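Local coordinates for ancylostoma secreted protein 1 (Necator americanus, PDB 3NT8) that is a secreted two-CAP-domain protein of a human hookworm, probably associated with the transition of infective larvae to parasitism, at residues A[246-254]-A[414-422]; A[329-338]-A[351-362]. All coordinates share one frame; numbering follows the deposited sequence.

Contact 1. Residues A[246-254]-A[414-422]; sequences NEFRSSVAR and CSVTEGLCS
Arg-254 and Ser-250 together hold the backbone carbonyl of Glu-418, a simple case of a loop tied to the C-terminal end of a helix. The arginine can be followed outward from CB. Arg-254 CG lies 4.0 Å from Glu-418 O, and Arg-254 CD comes to 3.6 Å from Val-416 O. The bend at chi3 (-64°) brings Arg-254 NE round to Glu-418 O, to which it donates at 3.2 Å from above the carbonyl plane. CZ passes beneath Thr-417 O, which sits over one guanidinium face, while Arg-254 NH2 turns back to its own helix and donates to Ser-250 OG at 2.9 Å. With chi1 at 176°, Ser-250 OG is turned away from the backbone N and donates a hydrogen bond to Glu-418 O at 2.7 Å, in the carbonyl plane and on a lone pair. Two donors thus share one oxygen. Gly-419, at positive phi, sets its carbonyl O 3.6 Å from Ala-253 CB. Beyond it Leu-420 spreads its methyls over the helix, CD1 near Asn-246 O and CD2 3.9 Å from Arg-249 CB. The loop, braced by the disulfides Cys-405–Cys-414 and Cys-408–Cys-421, lies against helix 235-253, whose Phe-248 and Val-252 pack toward helices 318-330 and 357-363.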
loop_
_atom_site.group_PDB
_atom_site.type_symbol
_atom_site.label_atom_id
_atom_site.label_comp_id
_atom_site.label_asym_id
_atom_site.label_seq_id
_atom_site.Cartn_x
_atom_site.Cartn_y
_atom_site.Cartn_z
ATOM N N ASN A 246 12.505 -5.653 8.183
ATOM C CA ASN A 246 12.873 -6.562 9.251
ATOM C C ASN A 246 11.859 -7.596 9.601
ATOM O O ASN A 246 12.250 -8.697 9.923
ATOM C CB ASN A 246 13.357 -5.824 10.506
ATOM C CG ASN A 246 14.849 -5.466 10.423
ATOM O OD1 ASN A 246 15.609 -6.271 9.949
ATOM N ND2 ASN A 246 15.259 -4.265 10.892
ATOM N N GLU A 247 10.572 -7.222 9.549
ATOM C CA GLU A 247 9.522 -8.115 9.842
ATOM C C GLU A 247 9.383 -9.224 8.787
ATOM O O GLU A 247 9.032 -10.353 9.105
ATOM C CB GLU A 247 8.213 -7.348 9.988
ATOM C CG GLU A 247 8.137 -6.592 11.276
ATOM C CD GLU A 247 6.747 -6.109 11.630
ATOM O OE1 GLU A 247 5.793 -6.262 10.825
ATOM O OE2 GLU A 247 6.609 -5.565 12.741
ATOM N N PHE A 248 9.638 -8.872 7.534
ATOM C CA PHE A 248 9.690 -9.843 6.484
ATOM C C PHE A 248 10.932 -10.744 6.611
ATOM O O PHE A 248 10.827 -11.969 6.430
ATOM C CB PHE A 248 9.651 -9.156 5.131
ATOM C CG PHE A 248 8.266 -8.768 4.626
ATOM C CD1 PHE A 248 7.189 -9.634 4.737
ATOM C CD2 PHE A 248 8.089 -7.565 3.897
ATOM C CE1 PHE A 248 5.879 -9.334 4.207
ATOM C CE2 PHE A 248 6.786 -7.243 3.367
ATOM C CZ PHE A 248 5.686 -8.179 3.518
ATOM N N ARG A 249 12.088 -10.173 6.937
ATOM C CA ARG A 249 13.278 -11.001 7.141
ATOM C C ARG A 249 13.102 -11.930 8.358
ATOM O O ARG A 249 13.628 -13.050 8.364
ATOM C CB ARG A 249 14.489 -10.116 7.368
ATOM C CG ARG A 249 15.001 -9.502 6.092
ATOM C CD ARG A 249 15.946 -8.362 6.325
ATOM N NE ARG A 249 17.266 -8.841 6.678
ATOM C CZ ARG A 249 18.192 -9.182 5.796
ATOM N NH1 ARG A 249 17.937 -9.101 4.467
ATOM N NH2 ARG A 249 19.359 -9.631 6.213
ATOM N N SER A 250 12.410 -11.437 9.398
ATOM C CA SER A 250 12.118 -12.278 10.562
ATOM C C SER A 250 11.228 -13.470 10.195
ATOM O O SER A 250 11.496 -14.636 10.581
ATOM C CB SER A 250 11.475 -11.464 11.684
ATOM O OG SER A 250 11.128 -12.312 12.763
ATOM N N SER A 251 10.163 -13.162 9.447
ATOM C CA SER A 251 9.250 -14.146 8.977
ATOM C C SER A 251 9.912 -15.189 8.108
ATOM O O SER A 251 9.663 -16.388 8.292
ATOM C CB SER A 251 8.083 -13.527 8.260
ATOM O OG SER A 251 7.117 -14.556 8.062
ATOM N N VAL A 252 10.730 -14.739 7.153
ATOM C CA VAL A 252 11.389 -15.659 6.238
ATOM C C VAL A 252 12.429 -16.525 6.925
ATOM O O VAL A 252 12.567 -17.687 6.541
ATOM C CB VAL A 252 11.961 -14.935 4.976
ATOM C CG1 VAL A 252 13.359 -14.504 5.182
ATOM C CG2 VAL A 252 11.862 -15.773 3.749
ATOM N N ALA A 253 13.148 -16.001 7.917
ATOM C CA ALA A 253 14.138 -16.792 8.592
ATOM C C ALA A 253 13.516 -17.931 9.396
ATOM O O ALA A 253 14.161 -18.921 9.616
ATOM C CB ALA A 253 15.003 -15.954 9.473
ATOM N N ARG A 254 12.286 -17.773 9.828
ATOM C CA ARG A 254 11.630 -18.729 10.705
ATOM C C ARG A 254 10.770 -19.708 9.932
ATOM O O ARG A 254 10.064 -20.481 10.521
ATOM C CB ARG A 254 10.817 -18.012 11.782
ATOM C CG ARG A 254 11.707 -17.548 12.954
ATOM C CD ARG A 254 10.913 -16.711 13.888
ATOM N NE ARG A 254 10.404 -15.459 13.333
ATOM C CZ ARG A 254 9.101 -15.156 13.270
ATOM N NH1 ARG A 254 8.193 -16.009 13.740
ATOM N NH2 ARG A 254 8.696 -13.966 12.821
ATOM N N CYS A 414 20.587 -13.117 19.316
ATOM C CA CYS A 414 19.533 -13.638 18.501
ATOM C C CYS A 414 18.515 -14.373 19.364
ATOM O O CYS A 414 18.857 -15.256 20.139
ATOM C CB CYS A 414 20.108 -14.567 17.420
ATOM S SG CYS A 414 18.932 -14.983 16.087
ATOM N N SER A 415 17.250 -14.016 19.199
ATOM C CA SER A 415 16.176 -14.809 19.766
ATOM C C SER A 415 15.462 -15.727 18.750
ATOM O O SER A 415 15.255 -15.362 17.606
ATOM C CB SER A 415 15.193 -13.907 20.530
ATOM O OG SER A 415 14.569 -12.981 19.684
ATOM N N VAL A 416 15.069 -16.919 19.173
ATOM C CA VAL A 416 14.450 -17.871 18.256
ATOM C C VAL A 416 13.049 -17.461 17.877
ATOM O O VAL A 416 12.514 -17.967 16.906
ATOM C CB VAL A 416 14.450 -19.366 18.752
ATOM C CG1 VAL A 416 15.854 -19.900 18.818
ATOM C CG2 VAL A 416 13.674 -19.545 20.064
ATOM N N THR A 417 12.451 -16.550 18.625
ATOM C CA THR A 417 11.135 -16.066 18.276
ATOM C C THR A 417 11.175 -14.949 17.234
ATOM O O THR A 417 10.140 -14.592 16.700
ATOM C CB THR A 417 10.402 -15.542 19.520
ATOM O OG1 THR A 417 11.191 -14.487 20.125
ATOM C CG2 THR A 417 10.181 -16.666 20.507
ATOM N N GLU A 418 12.360 -14.399 16.952
ATOM C CA GLU A 418 12.553 -13.393 15.880
ATOM C C GLU A 418 13.485 -13.926 14.740
ATOM O O GLU A 418 13.138 -13.837 13.574
ATOM C CB GLU A 418 13.084 -12.075 16.486
ATOM C CG GLU A 418 13.134 -10.920 15.577
ATOM C CD GLU A 418 13.937 -9.737 16.124
ATOM O OE1 GLU A 418 14.865 -9.937 16.924
ATOM O OE2 GLU A 418 13.663 -8.581 15.716
ATOM N N GLY A 419 14.642 -14.497 15.090
ATOM C CA GLY A 419 15.487 -15.212 14.144
ATOM C C GLY A 419 16.424 -14.312 13.368
ATOM O O GLY A 419 16.796 -14.612 12.254
ATOM N N LEU A 420 16.821 -13.201 13.981
ATOM C CA LEU A 420 17.684 -12.174 13.377
ATOM C C LEU A 420 18.944 -11.907 14.211
ATOM O O LEU A 420 18.839 -11.560 15.385
ATOM C CB LEU A 420 16.885 -10.870 13.214
ATOM C CG LEU A 420 15.725 -10.848 12.210
ATOM C CD1 LEU A 420 14.901 -9.558 12.319
ATOM C CD2 LEU A 420 16.176 -11.047 10.787
ATOM N N CYS A 421 20.118 -12.087 13.597
ATOM C CA CYS A 421 21.393 -11.790 14.253
ATOM C C CYS A 421 21.627 -10.268 14.364
ATOM O O CYS A 421 21.562 -9.538 13.385
ATOM C CB CYS A 421 22.576 -12.445 13.530
ATOM S SG CYS A 421 22.328 -14.137 12.934
ATOM N N SER A 422 21.917 -9.797 15.565
ATOM C CA SER A 422 22.036 -8.366 15.816
ATOM C C SER A 422 23.226 -8.176 16.727
ATOM O O SER A 422 23.513 -8.996 17.607
ATOM C CB SER A 422 20.736 -7.831 16.494
ATOM O OG SER A 422 20.641 -6.402 16.607
#

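Contact 2. Residues A[329-338]-A[351-362]; sequences WWNELKEYGV and RPNMQIGHYTQM
His-358 ND1 donates to Glu-332 OE2 at 2.6 Å, the shortest polar bond between 329-338 and the start of helix 357-363, within the second CAP domain of the chain. This bond is straight (178°) and lies in the imidazole plane, meeting the syn side of OE2, although carboxylate and ring are turned 44° apart. The other oxygen, Glu-332 OE1, accepts the backbone N-H of Tyr-359 N at 2.9 Å, nearly straight. The His-carboxylate pair probably fixes the rotation of the imidazole, which also runs nearly parallel to the Trp-329 indole but slid aside with little overlap.

Around this polar centre the packing is a mix of aromatic and aliphatic side chains. A chi1 of 160° carries the Tyr-359 ring to where its CE1 edge meets one face of Trp-330 in a T-shaped pair, with centroids 4.8 Å apart. Leu-333 CB covers a face of the tyrosine in a CH-pi contact, and Val-338 CG2 approaches CE2. Met-362 lies beside both indoles, its sulfur at their edges.

At the far end, Tyr-336 is sandwiched: Met-354 CA sits over the centre of one ring face and Glu-335 CB over the other. Arg-351 secures the turn that follows helix 332-335, its two terminal nitrogens each taking one carbonyl. Arg-351 NH1 bonds to Tyr-336 O at 3.0 Å, and Arg-351 NH2 reaches Gly-337 O at 2.9 Å in that carbonyl's plane.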
loop_
_atom_site.group_PDB
_atom_site.type_symbol
_atom_site.label_atom_id
_atom_site.label_comp_id
_atom_site.label_asym_id
_atom_site.label_seq_id
_atom_site.Cartn_x
_atom_site.Cartn_y
_atom_site.Cartn_z
ATOM N N TRP A 329 7.882 -5.385 -3.753
ATOM C CA TRP A 329 9.196 -6.057 -3.898
ATOM C C TRP A 329 9.199 -7.461 -3.279
ATOM O O TRP A 329 9.669 -8.414 -3.949
ATOM C CB TRP A 329 10.290 -5.266 -3.277
ATOM C CG TRP A 329 10.488 -3.917 -3.866
ATOM C CD1 TRP A 329 10.229 -3.540 -5.132
ATOM C CD2 TRP A 329 11.047 -2.760 -3.194
ATOM N NE1 TRP A 329 10.558 -2.199 -5.286
ATOM C CE2 TRP A 329 11.045 -1.707 -4.111
ATOM C CE3 TRP A 329 11.521 -2.518 -1.902
ATOM C CZ2 TRP A 329 11.503 -0.423 -3.783
ATOM C CZ3 TRP A 329 11.924 -1.202 -1.573
ATOM C CH2 TRP A 329 11.912 -0.202 -2.498
ATOM N N TRP A 330 8.685 -7.578 -2.030
ATOM C CA TRP A 330 8.646 -8.830 -1.290
ATOM C C TRP A 330 7.771 -9.910 -1.925
ATOM O O TRP A 330 8.145 -11.104 -1.897
ATOM C CB TRP A 330 8.236 -8.604 0.183
ATOM C CG TRP A 330 8.493 -9.813 1.049
ATOM C CD1 TRP A 330 7.585 -10.784 1.404
ATOM C CD2 TRP A 330 9.757 -10.229 1.638
ATOM N NE1 TRP A 330 8.200 -11.756 2.188
ATOM C CE2 TRP A 330 9.519 -11.420 2.357
ATOM C CE3 TRP A 330 11.052 -9.689 1.648
ATOM C CZ2 TRP A 330 10.534 -12.085 3.049
ATOM C CZ3 TRP A 330 12.043 -10.349 2.336
ATOM C CH2 TRP A 330 11.784 -11.523 3.026
ATOM N N ASN A 331 6.630 -9.479 -2.507
ATOM C CA ASN A 331 5.659 -10.382 -3.105
ATOM C C ASN A 331 6.185 -11.292 -4.175
ATOM O O ASN A 331 5.568 -12.283 -4.486
ATOM C CB ASN A 331 4.336 -9.659 -3.512
ATOM C CG ASN A 331 3.500 -9.282 -2.293
ATOM O OD1 ASN A 331 3.698 -9.857 -1.196
ATOM N ND2 ASN A 331 2.591 -8.271 -2.450
ATOM N N GLU A 332 7.340 -10.956 -4.743
ATOM C CA GLU A 332 7.969 -11.799 -5.749
ATOM C C GLU A 332 8.106 -13.272 -5.361
ATOM O O GLU A 332 7.989 -14.188 -6.184
ATOM C CB GLU A 332 9.280 -11.168 -6.188
ATOM C CG GLU A 332 9.053 -9.750 -6.806
ATOM C CD GLU A 332 10.321 -9.058 -7.271
ATOM O OE1 GLU A 332 11.448 -9.267 -6.717
ATOM O OE2 GLU A 332 10.196 -8.239 -8.202
ATOM N N LEU A 333 8.291 -13.498 -4.074
ATOM C CA LEU A 333 8.532 -14.824 -3.572
ATOM C C LEU A 333 7.280 -15.657 -3.694
ATOM O O LEU A 333 7.346 -16.844 -4.115
ATOM C CB LEU A 333 8.998 -14.793 -2.088
ATOM C CG LEU A 333 9.106 -16.189 -1.442
ATOM C CD1 LEU A 333 10.232 -17.013 -2.019
ATOM C CD2 LEU A 333 9.310 -16.088 0.076
ATOM N N LYS A 334 6.148 -15.075 -3.300
ATOM C CA LYS A 334 4.916 -15.846 -3.297
ATOM C C LYS A 334 4.313 -15.851 -4.706
ATOM O O LYS A 334 3.479 -16.720 -5.025
ATOM C CB LYS A 334 3.949 -15.277 -2.268
ATOM C CG LYS A 334 3.618 -13.779 -2.487
ATOM C CD LYS A 334 2.336 -13.377 -1.604
ATOM C CE LYS A 334 2.733 -13.285 -0.114
ATOM N NZ LYS A 334 3.789 -12.254 0.027
ATOM N N GLU A 335 4.715 -14.880 -5.542
ATOM C CA GLU A 335 4.169 -14.807 -6.904
ATOM C C GLU A 335 4.885 -15.661 -7.944
ATOM O O GLU A 335 4.231 -16.373 -8.742
ATOM C CB GLU A 335 3.995 -13.361 -7.353
ATOM C CG GLU A 335 2.805 -12.732 -6.615
ATOM C CD GLU A 335 2.447 -11.365 -7.139
ATOM O OE1 GLU A 335 2.605 -11.184 -8.361
ATOM O OE2 GLU A 335 2.008 -10.482 -6.340
ATOM N N TYR A 336 6.220 -15.610 -7.913
ATOM C CA TYR A 336 7.039 -16.265 -8.897
ATOM C C TYR A 336 7.858 -17.413 -8.352
ATOM O O TYR A 336 7.904 -18.454 -8.960
ATOM C CB TYR A 336 7.952 -15.232 -9.616
ATOM C CG TYR A 336 7.202 -14.010 -10.188
ATOM C CD1 TYR A 336 6.233 -14.151 -11.185
ATOM C CD2 TYR A 336 7.495 -12.722 -9.758
ATOM C CE1 TYR A 336 5.543 -13.014 -11.740
ATOM C CE2 TYR A 336 6.827 -11.566 -10.312
ATOM C CZ TYR A 336 5.847 -11.737 -11.303
ATOM O OH TYR A 336 5.172 -10.651 -11.874
ATOM N N GLY A 337 8.516 -17.198 -7.222
ATOM C CA GLY A 337 9.118 -18.259 -6.469
ATOM C C GLY A 337 10.625 -18.312 -6.616
ATOM O O GLY A 337 11.173 -17.796 -7.574
ATOM N N VAL A 338 11.264 -18.990 -5.670
ATOM C CA VAL A 338 12.707 -19.239 -5.666
ATOM C C VAL A 338 13.024 -20.759 -5.669
ATOM O O VAL A 338 13.853 -21.224 -6.456
ATOM C CB VAL A 338 13.394 -18.583 -4.465
ATOM C CG1 VAL A 338 14.820 -19.093 -4.333
ATOM C CG2 VAL A 338 13.403 -17.023 -4.629
ATOM N N ARG A 351 13.374 -15.970 -16.379
ATOM C CA ARG A 351 12.018 -16.478 -16.570
ATOM C C ARG A 351 11.172 -15.390 -17.221
ATOM O O ARG A 351 11.264 -14.220 -16.866
ATOM C CB ARG A 351 11.395 -16.958 -15.247
ATOM C CG ARG A 351 11.713 -18.399 -14.889
ATOM C CD ARG A 351 11.133 -18.772 -13.531
ATOM N NE ARG A 351 11.548 -17.840 -12.473
ATOM C CZ ARG A 351 11.028 -17.846 -11.242
ATOM N NH1 ARG A 351 10.110 -18.753 -10.912
ATOM N NH2 ARG A 351 11.437 -16.981 -10.318
ATOM N N PRO A 352 10.372 -15.774 -18.206
ATOM C CA PRO A 352 9.643 -14.748 -18.953
ATOM C C PRO A 352 8.556 -14.115 -18.063
ATOM O O PRO A 352 7.735 -14.844 -17.516
ATOM C CB PRO A 352 9.050 -15.535 -20.124
ATOM C CG PRO A 352 10.062 -16.746 -20.282
ATOM C CD PRO A 352 10.369 -17.094 -18.862
ATOM N N ASN A 353 8.640 -12.795 -17.866
ATOM C CA ASN A 353 7.596 -11.981 -17.172
ATOM C C ASN A 353 7.579 -12.221 -15.683
ATOM O O ASN A 353 6.547 -12.109 -15.022
ATOM C CB ASN A 353 6.190 -12.190 -17.779
ATOM C CG ASN A 353 6.048 -11.516 -19.126
ATOM O OD1 ASN A 353 5.921 -10.281 -19.201
ATOM N ND2 ASN A 353 6.065 -12.305 -20.192
ATOM N N MET A 354 8.754 -12.557 -15.163
ATOM C CA MET A 354 8.912 -12.941 -13.777
ATOM C C MET A 354 10.191 -12.302 -13.281
ATOM O O MET A 354 11.298 -12.633 -13.761
ATOM C CB MET A 354 9.013 -14.481 -13.654
ATOM C CG MET A 354 7.741 -15.227 -13.823
ATOM S SD MET A 354 7.872 -16.978 -13.350
ATOM C CE MET A 354 6.256 -17.567 -13.842
ATOM N N GLN A 355 10.050 -11.356 -12.355
ATOM C CA GLN A 355 11.243 -10.775 -11.691
ATOM C C GLN A 355 11.305 -11.188 -10.236
ATOM O O GLN A 355 10.270 -11.297 -9.604
ATOM C CB GLN A 355 11.283 -9.252 -11.829
ATOM C CG GLN A 355 11.467 -8.797 -13.277
ATOM C CD GLN A 355 11.514 -7.290 -13.398
ATOM O OE1 GLN A 355 10.572 -6.602 -13.032
ATOM N NE2 GLN A 355 12.617 -6.771 -13.909
ATOM N N ILE A 356 12.510 -11.408 -9.708
ATOM C CA ILE A 356 12.647 -11.935 -8.348
ATOM C C ILE A 356 13.708 -11.163 -7.550
ATOM O O ILE A 356 13.900 -11.362 -6.344
ATOM C CB ILE A 356 12.956 -13.457 -8.442
ATOM C CG1 ILE A 356 12.679 -14.163 -7.138
ATOM C CG2 ILE A 356 14.409 -13.727 -9.007
ATOM C CD1 ILE A 356 11.228 -14.604 -7.026
ATOM N N GLY A 357 14.377 -10.242 -8.220
ATOM C CA GLY A 357 15.582 -9.650 -7.670
ATOM C C GLY A 357 15.323 -8.607 -6.601
ATOM O O GLY A 357 16.201 -8.316 -5.812
ATOM N N HIS A 358 14.140 -8.000 -6.604
ATOM C CA HIS A 358 13.759 -7.128 -5.485
ATOM C C HIS A 358 13.542 -7.838 -4.148
ATOM O O HIS A 358 13.999 -7.354 -3.128
ATOM C CB HIS A 358 12.504 -6.324 -5.804
ATOM C CG HIS A 358 12.543 -5.679 -7.142
ATOM N ND1 HIS A 358 11.838 -6.169 -8.220
ATOM C CD2 HIS A 358 13.232 -4.602 -7.587
ATOM C CE1 HIS A 358 12.098 -5.422 -9.276
ATOM N NE2 HIS A 358 12.953 -4.476 -8.922
ATOM N N TYR A 359 12.820 -8.951 -4.167
ATOM C CA TYR A 359 12.714 -9.848 -3.044
ATOM C C TYR A 359 14.104 -10.366 -2.542
ATOM O O TYR A 359 14.387 -10.320 -1.367
ATOM C CB TYR A 359 11.766 -11.023 -3.404
ATOM C CG TYR A 359 12.004 -12.195 -2.494
ATOM C CD1 TYR A 359 11.428 -12.249 -1.220
ATOM C CD2 TYR A 359 12.867 -13.247 -2.871
ATOM C CE1 TYR A 359 11.716 -13.291 -0.348
ATOM C CE2 TYR A 359 13.134 -14.318 -1.981
ATOM C CZ TYR A 359 12.527 -14.332 -0.734
ATOM O OH TYR A 359 12.785 -15.354 0.161
ATOM N N THR A 360 14.984 -10.797 -3.423
ATOM C CA THR A 360 16.257 -11.406 -3.048
ATOM C C THR A 360 17.107 -10.423 -2.267
ATOM O O THR A 360 17.637 -10.749 -1.211
ATOM C CB THR A 360 16.978 -12.047 -4.238
ATOM O OG1 THR A 360 17.064 -11.135 -5.352
ATOM C CG2 THR A 360 16.222 -13.292 -4.701
ATOM N N GLN A 361 17.163 -9.184 -2.736
ATOM C CA GLN A 361 17.898 -8.182 -2.019
ATOM C C GLN A 361 17.288 -7.873 -0.663
ATOM O O GLN A 361 17.996 -7.514 0.289
ATOM C CB GLN A 361 17.984 -6.905 -2.876
ATOM C CG GLN A 361 18.784 -5.745 -2.300
ATOM C CD GLN A 361 20.229 -6.123 -2.073
ATOM O OE1 GLN A 361 21.100 -5.985 -2.962
ATOM N NE2 GLN A 361 20.501 -6.584 -0.863
ATOM N N MET A 362 15.979 -7.959 -0.557
ATOM C CA MET A 362 15.354 -7.737 0.765
ATOM C C MET A 362 15.687 -8.888 1.759
ATOM O O MET A 362 15.869 -8.654 2.972
ATOM C CB MET A 362 13.843 -7.561 0.638
ATOM C CG MET A 362 13.420 -6.243 0.014
ATOM S SD MET A 362 11.598 -6.059 -0.048
ATOM C CE MET A 362 11.131 -5.946 1.699
#

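In the fold
Helix 235-253 connects the two contacts, whose centres lie about 20 Å apart. In contact 1 part of its surface receives the disulfide-braced C-terminal loop; other side chains of the same helix pack against contact 2. Val-252 CB lies 3.7 Å from Trp-330 CZ2, its CG2 stands 3.7 Å from Tyr-359 OH, and Phe-248 stacks on Trp-330. A polar link is probable as well, since Arg-249 NH1 comes within 2.6 Å of Met-362 O. Along the chain, contact 2 joins neighbouring pieces and falls wholly between the segments of contact 1, which are 160 residues apart: a local closure held within a long-range one.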